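Local coordinates for putative metal resistance protein (Proteus mirabilis, PDB 6C29) that primes the disulfide isomerase ScsC through its tandem immunoglobulin-fold N-terminal periplasmic domain, probably acting as a protein-disulfide reductase, at residues A3-L8 with Q17-A22; K43-S48 with T110-S115; Q166-L171 with S206-V211. All blocks are in the same frame, centred on the assembly; numbering follows the deposited sequence. Where two conformers were deposited one is given.

In the fold
The three contacts follow one another along the chain. Contacts 1 and 2 belong to the first half of this periplasmic piece, related to the N-terminal domain of DsbD. Their centres are 18 Å apart, and they touch where Val18 CG1 packs 3.9 Å from Leu111 CD2. Contact 2 holds Cys114, which with Cys118 is probably the redox-active pair. Contact 3 lies in the second immunoglobulin-like half. Its centre is 25 Å from that of contact 2, with nearest atoms about 11 Å apart, so it is structural packing away from the cysteines. Contacts 1 and 3 lie on opposite sides of the chain's centre, 40 Å apart between centres.

Contact 1. Residues A3-L8 with Q17-A22; sequences ADTGWL and QVRATA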
loop_
_atom_site.group_PDB
_atom_site.type_symbol
_atom_site.label_atom_id
_atom_site.label_comp_id
_atom_site.label_asym_id
_atom_site.label_seq_id
_atom_site.Cartn_x
_atom_site.Cartn_y
_atom_site.Cartn_z
ATOM N N ALA A 3 23.542 9.476 2.607
ATOM C CA ALA A 3 22.853 8.475 1.783
ATOM C C ALA A 3 21.470 9.021 1.471
ATOM O O ALA A 3 20.519 8.755 2.184
ATOM C CB ALA A 3 22.773 7.161 2.504
ATOM N N ASP A 4 21.407 9.834 0.427
ATOM C CA ASP A 4 20.276 10.729 0.182
ATOM C C ASP A 4 20.300 11.162 -1.282
ATOM O O ASP A 4 21.264 11.769 -1.740
ATOM C CB ASP A 4 20.383 11.911 1.148
ATOM C CG ASP A 4 19.283 12.952 0.993
ATOM O OD1 ASP A 4 18.350 12.820 0.164
ATOM O OD2 ASP A 4 19.394 13.954 1.722
ATOM N N THR A 5 19.268 10.826 -2.032
ATOM C CA THR A 5 19.208 11.201 -3.428
ATOM C C THR A 5 18.949 12.678 -3.643
ATOM O O THR A 5 19.143 13.160 -4.742
ATOM C CB THR A 5 18.083 10.453 -4.185
ATOM O OG1 THR A 5 16.819 10.772 -3.587
ATOM C CG2 THR A 5 18.278 8.956 -4.121
ATOM N N GLY A 6 18.466 13.377 -2.610
ATOM C CA GLY A 6 17.854 14.674 -2.805
ATOM C C GLY A 6 16.516 14.539 -3.504
ATOM O O GLY A 6 16.077 13.425 -3.850
ATOM N N TRP A 7 15.844 15.670 -3.715
ATOM C CA TRP A 7 14.525 15.655 -4.365
ATOM C C TRP A 7 14.708 15.568 -5.872
ATOM O O TRP A 7 15.368 16.421 -6.492
ATOM C CB TRP A 7 13.694 16.881 -3.939
ATOM C CG TRP A 7 13.213 16.725 -2.525
ATOM C CD1 TRP A 7 13.766 17.273 -1.401
ATOM C CD2 TRP A 7 12.105 15.944 -2.079
ATOM N NE1 TRP A 7 13.076 16.863 -0.285
ATOM C CE2 TRP A 7 12.037 16.061 -0.677
ATOM C CE3 TRP A 7 11.162 15.148 -2.728
ATOM C CZ2 TRP A 7 11.078 15.417 0.073
ATOM C CZ3 TRP A 7 10.199 14.514 -1.970
ATOM C CH2 TRP A 7 10.167 14.653 -0.586
ATOM N N LEU A 8 14.114 14.532 -6.456
ATOM C CA LEU A 8 14.263 14.229 -7.866
ATOM C C LEU A 8 13.005 14.567 -8.623
ATOM O O LEU A 8 11.877 14.238 -8.199
ATOM C CB LEU A 8 14.580 12.747 -8.066
ATOM C CG LEU A 8 15.778 12.191 -7.297
ATOM C CD1 LEU A 8 15.790 10.647 -7.422
ATOM C CD2 LEU A 8 17.068 12.841 -7.770
ATOM N N GLN A 17 7.574 14.755 -7.116
ATOM C CA GLN A 17 8.969 14.792 -6.751
ATOM C C GLN A 17 9.196 13.590 -5.831
ATOM O O GLN A 17 8.316 13.279 -5.022
ATOM C CB GLN A 17 9.329 16.045 -5.977
ATOM C CG GLN A 17 8.917 17.383 -6.441
ATOM C CD GLN A 17 9.452 18.390 -5.443
ATOM O OE1 GLN A 17 8.692 19.002 -4.699
ATOM N NE2 GLN A 17 10.765 18.491 -5.357
ATOM N N VAL A 18 10.373 12.962 -5.921
ATOM C CA VAL A 18 10.672 11.833 -5.049
ATOM C C VAL A 18 12.046 11.952 -4.444
ATOM O O VAL A 18 12.938 12.588 -4.978
ATOM C CB VAL A 18 10.556 10.453 -5.778
ATOM C CG1 VAL A 18 9.203 10.332 -6.548
ATOM C CG2 VAL A 18 11.723 10.217 -6.697
ATOM N N ARG A 19 12.202 11.366 -3.268
ATOM C CA ARG A 19 13.465 11.393 -2.548
ATOM C C ARG A 19 13.645 10.082 -1.832
ATOM O O ARG A 19 12.710 9.626 -1.197
ATOM C CB ARG A 19 13.486 12.531 -1.528
ATOM C CG ARG A 19 14.744 12.540 -0.621
ATOM C CD ARG A 19 14.742 13.777 0.301
ATOM N NE ARG A 19 15.862 13.823 1.250
ATOM C CZ ARG A 19 15.743 13.855 2.583
ATOM N NH1 ARG A 19 14.552 13.796 3.179
ATOM N NH2 ARG A 19 16.840 13.945 3.333
ATOM N N ALA A 20 14.839 9.493 -1.912
ATOM C CA ALA A 20 15.160 8.309 -1.152
ATOM C C ALA A 20 16.351 8.559 -0.248
ATOM O O ALA A 20 17.314 9.228 -0.646
ATOM C CB ALA A 20 15.431 7.145 -2.057
ATOM N N THR A 21 16.265 8.030 0.963
ATOM C CA THR A 21 17.341 8.081 1.941
ATOM C C THR A 21 17.511 6.688 2.524
ATOM O O THR A 21 16.593 5.878 2.453
ATOM C CB THR A 21 17.049 9.062 3.056
ATOM O OG1 THR A 21 15.780 8.757 3.648
ATOM C CG2 THR A 21 17.062 10.488 2.512
ATOM N N ALA A 22 18.683 6.386 3.048
ATOM C CA ALA A 22 18.938 5.035 3.488
ATOM C C ALA A 22 19.996 4.939 4.557
ATOM O O ALA A 22 20.817 5.828 4.713
ATOM C CB ALA A 22 19.341 4.174 2.295
#
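Segment 3-8 runs nearly antiparallel to strand 17-22, their end-to-end directions 169° apart. Two short ladders join them. Leu8 and Val18 form an antiparallel hydrogen-bonded pair, while Asp4 is bridged to Thr21. The register shifts by one residue between these pairs. Between them Thr5 N donates to Ala20 O, and its hydroxyl, not a carbonyl, accepts an almost straight bond from Ala20 N, with OG1 of Thr5 2.9 Å from that nitrogen. Thr5 OG1 also donates to Gly6 O at 2.8 Å, so the hydroxyl links the two segments, accepting from strand 17-22 and donating within 3-8.

Asp4 and Arg19 form a side-on salt bridge. Arg19 NE lies 2.9 Å from Asp4 OD1, and Arg19 NH2 lies 3.0 Å from Asp4 OD2. The carboxylate and guanidinium planes are 64° apart, and both nitrogens meet the oxygens from above the carboxylate plane. Gly6 N reaches Asp4 OD1 from the opposite face at 2.8 Å, closing an Asx turn. These bonds restrict rotation of the carboxylate. Thr21 CG2 lies over one guanidinium face, offset toward its rim.

With CG anti to the backbone N (chi1 174°) and the chain extended to NE, Arg19 passes across one face of the Trp7 ring. Its CB sits 3.6 Å from the centroid of the six-membered ring in a CH-pi contact, and its CD lies 3.6 Å from Trp7 NE1. Gln17 NE2 comes close to Trp7 CB.

Strand 16-24 bonds to strand 30-38 along its other edge, where Arg19 NH1 makes a second salt bridge with Glu35. Leu8 and Val18 pack on strand 118-128. Helix 137-145 meets Arg19 and Thr21.

Contact 2. Residues K43-S48 with T110-S115; sequences KTYWRS and TLSTCS
Tyr45 lays the phenol end of its ring beside Cys114. OH of Tyr45 comes within 3.1 Å of Cys114 CB and CZ within 3.6 Å, and the sulfur stands oblique to the ring, with SG 5.5 Å from the Tyr45 centroid. Cys114 was deposited in two conformers, so this sulfur-aromatic contact describes one of them. Tyr45 CG is anti to its carbonyl carbon (chi1 -64°), a torsion that sets the ring obliquely across Ser112 to Cys114. Its edge meets Ser112, where CD2 of Tyr45 lies 3.3 Å from Ser112 OG. That hydroxyl has its polar partner in Val54 O.

Thr44 reaches the same strand with its hydroxyl. Thr44 OG1 donates to Ser112 O at 2.6 Å, nearly along the C=O axis, and Leu111 CD1 lies nearby. Next to it, Lys43 and Cys114 make a single antiparallel hydrogen-bonded pair. Lys43 N donates to Cys114 O at 2.9 Å, and Cys114 N donates back to Lys43 O at 2.8 Å. The Lys43 chain bends at its end, and NZ donates to a water that also bonds to Ser115 O.

Strands 43-45 and 110-114 diverge at 130°, so the pairing stays short. Tyr45 also touches Cys118, on the strand that follows Cys114. A cysteine pair at the end of a beta hairpin, flanked by an aromatic side chain, is consistent with the redox site of DsbD-type N-terminal domains.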
loop_
_atom_site.group_PDB
_atom_site.type_symbol
_atom_site.label_atom_id
_atom_site.label_comp_id
_atom_site.label_asym_id
_atom_site.label_seq_id
_atom_site.Cartn_x
_atom_site.Cartn_y
_atom_site.Cartn_z
ATOM N N LYS A 43 -2.578 11.494 -7.612
ATOM C CA LYS A 43 -2.453 10.433 -6.618
ATOM C C LYS A 43 -1.468 9.382 -7.050
ATOM O O LYS A 43 -1.095 9.324 -8.213
ATOM C CB LYS A 43 -3.826 9.803 -6.377
ATOM C CG LYS A 43 -4.857 10.812 -5.870
ATOM C CD LYS A 43 -6.275 10.465 -6.262
ATOM C CE LYS A 43 -7.253 11.619 -5.919
ATOM N NZ LYS A 43 -7.218 12.767 -6.880
ATOM N N THR A 44 -0.997 8.573 -6.108
ATOM C CA THR A 44 -0.342 7.340 -6.480
ATOM C C THR A 44 -1.125 6.215 -5.833
ATOM O O THR A 44 -2.177 6.457 -5.258
ATOM C CB THR A 44 1.135 7.335 -6.124
ATOM O OG1 THR A 44 1.777 6.168 -6.677
ATOM C CG2 THR A 44 1.396 7.419 -4.631
ATOM N N TYR A 45 -0.678 4.993 -6.072
ATOM C CA TYR A 45 -1.494 3.823 -5.795
ATOM C C TYR A 45 -0.967 2.948 -4.688
ATOM O O TYR A 45 0.208 2.915 -4.379
ATOM C CB TYR A 45 -1.588 2.984 -7.038
ATOM C CG TYR A 45 -2.271 3.590 -8.232
ATOM C CD1 TYR A 45 -3.631 3.431 -8.430
ATOM C CD2 TYR A 45 -1.539 4.266 -9.184
ATOM C CE1 TYR A 45 -4.263 3.943 -9.566
ATOM C CE2 TYR A 45 -2.144 4.769 -10.313
ATOM C CZ TYR A 45 -3.513 4.596 -10.498
ATOM O OH TYR A 45 -4.113 5.091 -11.625
ATOM N N TRP A 46 -1.897 2.205 -4.117
ATOM C CA TRP A 46 -1.605 1.171 -3.145
ATOM C C TRP A 46 -1.177 -0.104 -3.848
ATOM O O TRP A 46 -1.201 -0.179 -5.078
ATOM C CB TRP A 46 -2.857 0.952 -2.303
ATOM C CG TRP A 46 -2.761 0.104 -1.065
ATOM C CD1 TRP A 46 -1.821 0.168 -0.097
ATOM C CD2 TRP A 46 -3.698 -0.898 -0.649
ATOM N NE1 TRP A 46 -2.094 -0.743 0.899
ATOM C CE2 TRP A 46 -3.247 -1.400 0.583
ATOM C CE3 TRP A 46 -4.875 -1.422 -1.199
ATOM C CZ2 TRP A 46 -3.903 -2.393 1.278
ATOM C CZ3 TRP A 46 -5.542 -2.424 -0.480
ATOM C CH2 TRP A 46 -5.052 -2.877 0.747
ATOM N N ARG A 47 -0.851 -1.125 -3.070
ATOM C CA ARG A 47 -0.418 -2.392 -3.671
ATOM C C ARG A 47 -1.507 -3.050 -4.516
ATOM O O ARG A 47 -1.197 -3.796 -5.450
ATOM C CB ARG A 47 0.046 -3.357 -2.585
ATOM C CG ARG A 47 -1.028 -3.780 -1.638
ATOM C CD ARG A 47 -0.474 -4.687 -0.548
ATOM N NE ARG A 47 -1.585 -5.077 0.292
ATOM C CZ ARG A 47 -1.613 -5.009 1.614
ATOM N NH1 ARG A 47 -0.524 -4.612 2.306
ATOM N NH2 ARG A 47 -2.712 -5.351 2.253
ATOM N N SER A 48 -2.771 -2.816 -4.164
ATOM C CA SER A 48 -3.944 -3.205 -4.951
ATOM C C SER A 48 -4.617 -1.928 -5.426
ATOM O O SER A 48 -5.372 -1.305 -4.710
ATOM C CB SER A 48 -4.913 -4.044 -4.126
ATOM O OG SER A 48 -4.311 -5.305 -3.825
ATOM N N THR A 110 9.590 2.836 -10.732
ATOM C CA THR A 110 8.536 3.137 -11.692
ATOM C C THR A 110 7.364 3.656 -10.882
ATOM O O THR A 110 6.646 2.884 -10.214
ATOM C CB THR A 110 8.151 1.937 -12.517
ATOM O OG1 THR A 110 9.315 1.468 -13.241
ATOM C CG2 THR A 110 7.006 2.309 -13.493
ATOM N N LEU A 111 7.219 4.973 -10.866
ATOM C CA LEU A 111 6.177 5.621 -10.101
ATOM C C LEU A 111 4.939 5.776 -10.937
ATOM O O LEU A 111 4.977 6.332 -12.039
ATOM C CB LEU A 111 6.618 6.996 -9.609
ATOM C CG LEU A 111 5.573 7.735 -8.768
ATOM C CD1 LEU A 111 5.373 7.064 -7.438
ATOM C CD2 LEU A 111 6.066 9.174 -8.569
ATOM N N SER A 112 3.830 5.259 -10.441
ATOM C CA SER A 112 2.549 5.494 -11.053
ATOM C C SER A 112 1.852 6.675 -10.405
ATOM O O SER A 112 1.807 6.788 -9.157
ATOM C CB SER A 112 1.698 4.259 -10.915
ATOM O OG SER A 112 1.752 3.887 -9.551
ATOM N N THR A 113 1.350 7.585 -11.222
ATOM C CA THR A 113 0.579 8.707 -10.714
ATOM C C THR A 113 -0.679 8.764 -11.539
ATOM O O THR A 113 -0.688 8.372 -12.719
ATOM C CB THR A 113 1.365 10.042 -10.758
ATOM O OG1 THR A 113 1.844 10.307 -12.081
ATOM C CG2 THR A 113 2.577 10.004 -9.781
ATOM N N CYS A 114 -1.730 9.270 -10.937
ATOM C CA CYS A 114 -3.021 9.315 -11.593
ATOM C C CYS A 114 -3.798 10.583 -11.325
ATOM O O CYS A 114 -3.876 11.043 -10.196
ATOM C CB CYS A 114 -3.859 8.134 -11.156
ATOM S SG CYS A 114 -5.536 8.194 -11.828
ATOM N N SER A 115 -4.390 11.123 -12.373
ATOM C CA SER A 115 -5.351 12.179 -12.185
ATOM C C SER A 115 -6.665 11.615 -12.751
ATOM O O SER A 115 -7.533 11.174 -11.986
ATOM C CB SER A 115 -4.853 13.476 -12.836
ATOM O OG SER A 115 -5.639 14.605 -12.477
HETATM O O HOH W 1 -7.013 11.257 -9.137
#

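Contact 3. Residues Q166-L171 with S206-V211; sequences QLTLSL and SVTVDV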
loop_
_atom_site.group_PDB
_atom_site.type_symbol
_atom_site.label_atom_id
_atom_site.label_comp_id
_atom_site.label_asym_id
_atom_site.label_seq_id
_atom_site.Cartn_x
_atom_site.Cartn_y
_atom_site.Cartn_z
ATOM N N GLN A 166 -20.669 -12.247 -4.992
ATOM C CA GLN A 166 -20.675 -11.256 -3.921
ATOM C C GLN A 166 -19.962 -11.792 -2.687
ATOM O O GLN A 166 -20.301 -12.869 -2.172
ATOM C CB GLN A 166 -22.101 -10.893 -3.565
ATOM C CG GLN A 166 -22.235 -9.832 -2.519
ATOM C CD GLN A 166 -23.685 -9.576 -2.220
ATOM O OE1 GLN A 166 -24.421 -9.074 -3.067
ATOM N NE2 GLN A 166 -24.122 -9.974 -1.034
ATOM N N LEU A 167 -18.964 -11.047 -2.225
ATOM C CA LEU A 167 -18.248 -11.362 -0.997
ATOM C C LEU A 167 -18.873 -10.643 0.163
ATOM O O LEU A 167 -19.107 -9.433 0.078
ATOM C CB LEU A 167 -16.791 -10.957 -1.133
ATOM C CG LEU A 167 -15.877 -11.049 0.088
ATOM C CD1 LEU A 167 -15.625 -12.466 0.444
ATOM C CD2 LEU A 167 -14.537 -10.331 -0.211
ATOM N N THR A 168 -19.171 -11.375 1.234
ATOM C CA THR A 168 -19.679 -10.772 2.461
ATOM C C THR A 168 -18.734 -11.047 3.609
ATOM O O THR A 168 -18.270 -12.173 3.770
ATOM C CB THR A 168 -21.074 -11.296 2.835
ATOM O OG1 THR A 168 -21.996 -10.975 1.788
ATOM C CG2 THR A 168 -21.553 -10.666 4.142
ATOM N N LEU A 169 -18.456 -10.022 4.416
ATOM C CA LEU A 169 -17.624 -10.123 5.605
ATOM C C LEU A 169 -18.401 -9.727 6.842
ATOM O O LEU A 169 -19.254 -8.838 6.797
ATOM C CB LEU A 169 -16.403 -9.204 5.533
ATOM C CG LEU A 169 -15.552 -9.149 4.279
ATOM C CD1 LEU A 169 -14.376 -8.147 4.453
ATOM C CD2 LEU A 169 -15.054 -10.501 3.923
ATOM N N SER A 170 -18.039 -10.357 7.953
ATOM C CA SER A 170 -18.553 -9.992 9.253
ATOM C C SER A 170 -17.361 -9.819 10.167
ATOM O O SER A 170 -16.568 -10.744 10.319
ATOM C CB SER A 170 -19.516 -11.058 9.771
ATOM O OG SER A 170 -19.734 -10.916 11.158
ATOM N N LEU A 171 -17.211 -8.615 10.717
ATOM C CA LEU A 171 -16.041 -8.234 11.496
ATOM C C LEU A 171 -16.470 -7.754 12.862
ATOM O O LEU A 171 -17.292 -6.847 12.983
ATOM C CB LEU A 171 -15.243 -7.133 10.786
ATOM C CG LEU A 171 -14.871 -7.426 9.337
ATOM C CD1 LEU A 171 -14.178 -6.242 8.704
ATOM C CD2 LEU A 171 -13.950 -8.624 9.249
ATOM N N SER A 206 -20.598 -5.254 8.991
ATOM C CA SER A 206 -20.895 -6.079 7.836
ATOM C C SER A 206 -20.397 -5.368 6.585
ATOM O O SER A 206 -20.563 -4.154 6.440
ATOM C CB SER A 206 -22.396 -6.360 7.738
ATOM O OG SER A 206 -22.688 -7.130 6.585
ATOM N N VAL A 207 -19.778 -6.121 5.692
ATOM C CA VAL A 207 -19.243 -5.611 4.454
ATOM C C VAL A 207 -19.730 -6.447 3.295
ATOM O O VAL A 207 -19.687 -7.676 3.369
ATOM C CB VAL A 207 -17.705 -5.647 4.462
ATOM C CG1 VAL A 207 -17.141 -4.986 3.244
ATOM C CG2 VAL A 207 -17.137 -4.991 5.736
ATOM N N THR A 208 -20.202 -5.819 2.234
ATOM C CA THR A 208 -20.495 -6.563 1.025
ATOM C C THR A 208 -19.732 -5.935 -0.128
ATOM O O THR A 208 -19.600 -4.705 -0.227
ATOM C CB THR A 208 -22.002 -6.611 0.730
ATOM O OG1 THR A 208 -22.451 -5.329 0.291
ATOM C CG2 THR A 208 -22.770 -7.019 1.989
ATOM N N VAL A 209 -19.175 -6.804 -0.971
ATOM C CA VAL A 209 -18.324 -6.414 -2.097
ATOM C C VAL A 209 -18.753 -7.210 -3.342
ATOM O O VAL A 209 -18.792 -8.436 -3.303
ATOM C CB VAL A 209 -16.827 -6.712 -1.800
ATOM C CG1 VAL A 209 -15.970 -6.244 -2.943
ATOM C CG2 VAL A 209 -16.394 -6.062 -0.503
ATOM N N ASP A 210 -19.114 -6.526 -4.427
ATOM C CA ASP A 210 -19.383 -7.197 -5.694
ATOM C C ASP A 210 -18.070 -7.614 -6.337
ATOM O O ASP A 210 -17.088 -6.879 -6.293
ATOM C CB ASP A 210 -20.148 -6.291 -6.661
ATOM C CG ASP A 210 -21.559 -5.994 -6.195
ATOM O OD1 ASP A 210 -22.174 -6.869 -5.539
ATOM O OD2 ASP A 210 -22.040 -4.870 -6.474
ATOM N N VAL A 211 -18.045 -8.817 -6.882
ATOM C CA VAL A 211 -16.846 -9.357 -7.502
ATOM C C VAL A 211 -17.059 -9.655 -8.981
ATOM O O VAL A 211 -18.120 -10.149 -9.376
ATOM C CB VAL A 211 -16.392 -10.643 -6.770
ATOM C CG1 VAL A 211 -15.041 -11.109 -7.301
ATOM C CG2 VAL A 211 -16.322 -10.420 -5.284
HETATM O O HOH W 2 -22.045 -9.612 7.119
#
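Backbone hydrogen bonds carry the pairing of Leu167 and Leu169 with Val209 and Val207. Strands 166-171 and 206-211 run antiparallel at 164°. Leu167 N donates to Val209 O at 2.8 Å, and Val209 N returns a bond of the same length to Leu167 O. Leu169 N meets Val207 O at 2.8 Å, while Val207 N reaches Leu169 O at 3.0 Å. Gln166 with Asp210, Thr168 with Thr208 and Ser170 with Ser206 are the non-hydrogen-bonded pairs between and beyond them. There the CA hydrogens of Gln166, Thr168, Ser206 and Thr208 approach carbonyl oxygens of the partner strand.

Apolar contacts fill the buried face. Leu169 and Val207 lie side by side and point the same way, CB of Leu169 3.9 Å from CB of Val207. Leu167 CB packs against both Val209 CB and Val211 CG2, 4.2 Å from the latter. Strand 226-233 closes over the leucines with Leu227 and Phe229, and Tyr193 packs on Leu167, Val209 and Val211.

Polar side chains line the other face, without direct hydrogen bonds across the pair. Thr168 and Thr208 run alongside each other, with OG1 of Thr168 4.0 Å from CG2 of Thr208. Gln166, extended from its backbone (chi1 -177°), passes obliquely by Asp210. A water bonds to both Leu169 O and Ser206 OG. Thr168, Thr208 and Ser206 each have two conformers, so their details are tentative.

The strict alternation of aliphatic and polar residues implies an amphipathic beta pair. One side belongs to the hydrophobic core of the second immunoglobulin-like sandwich, and the other carries polar, partly solvent-exposed side chains.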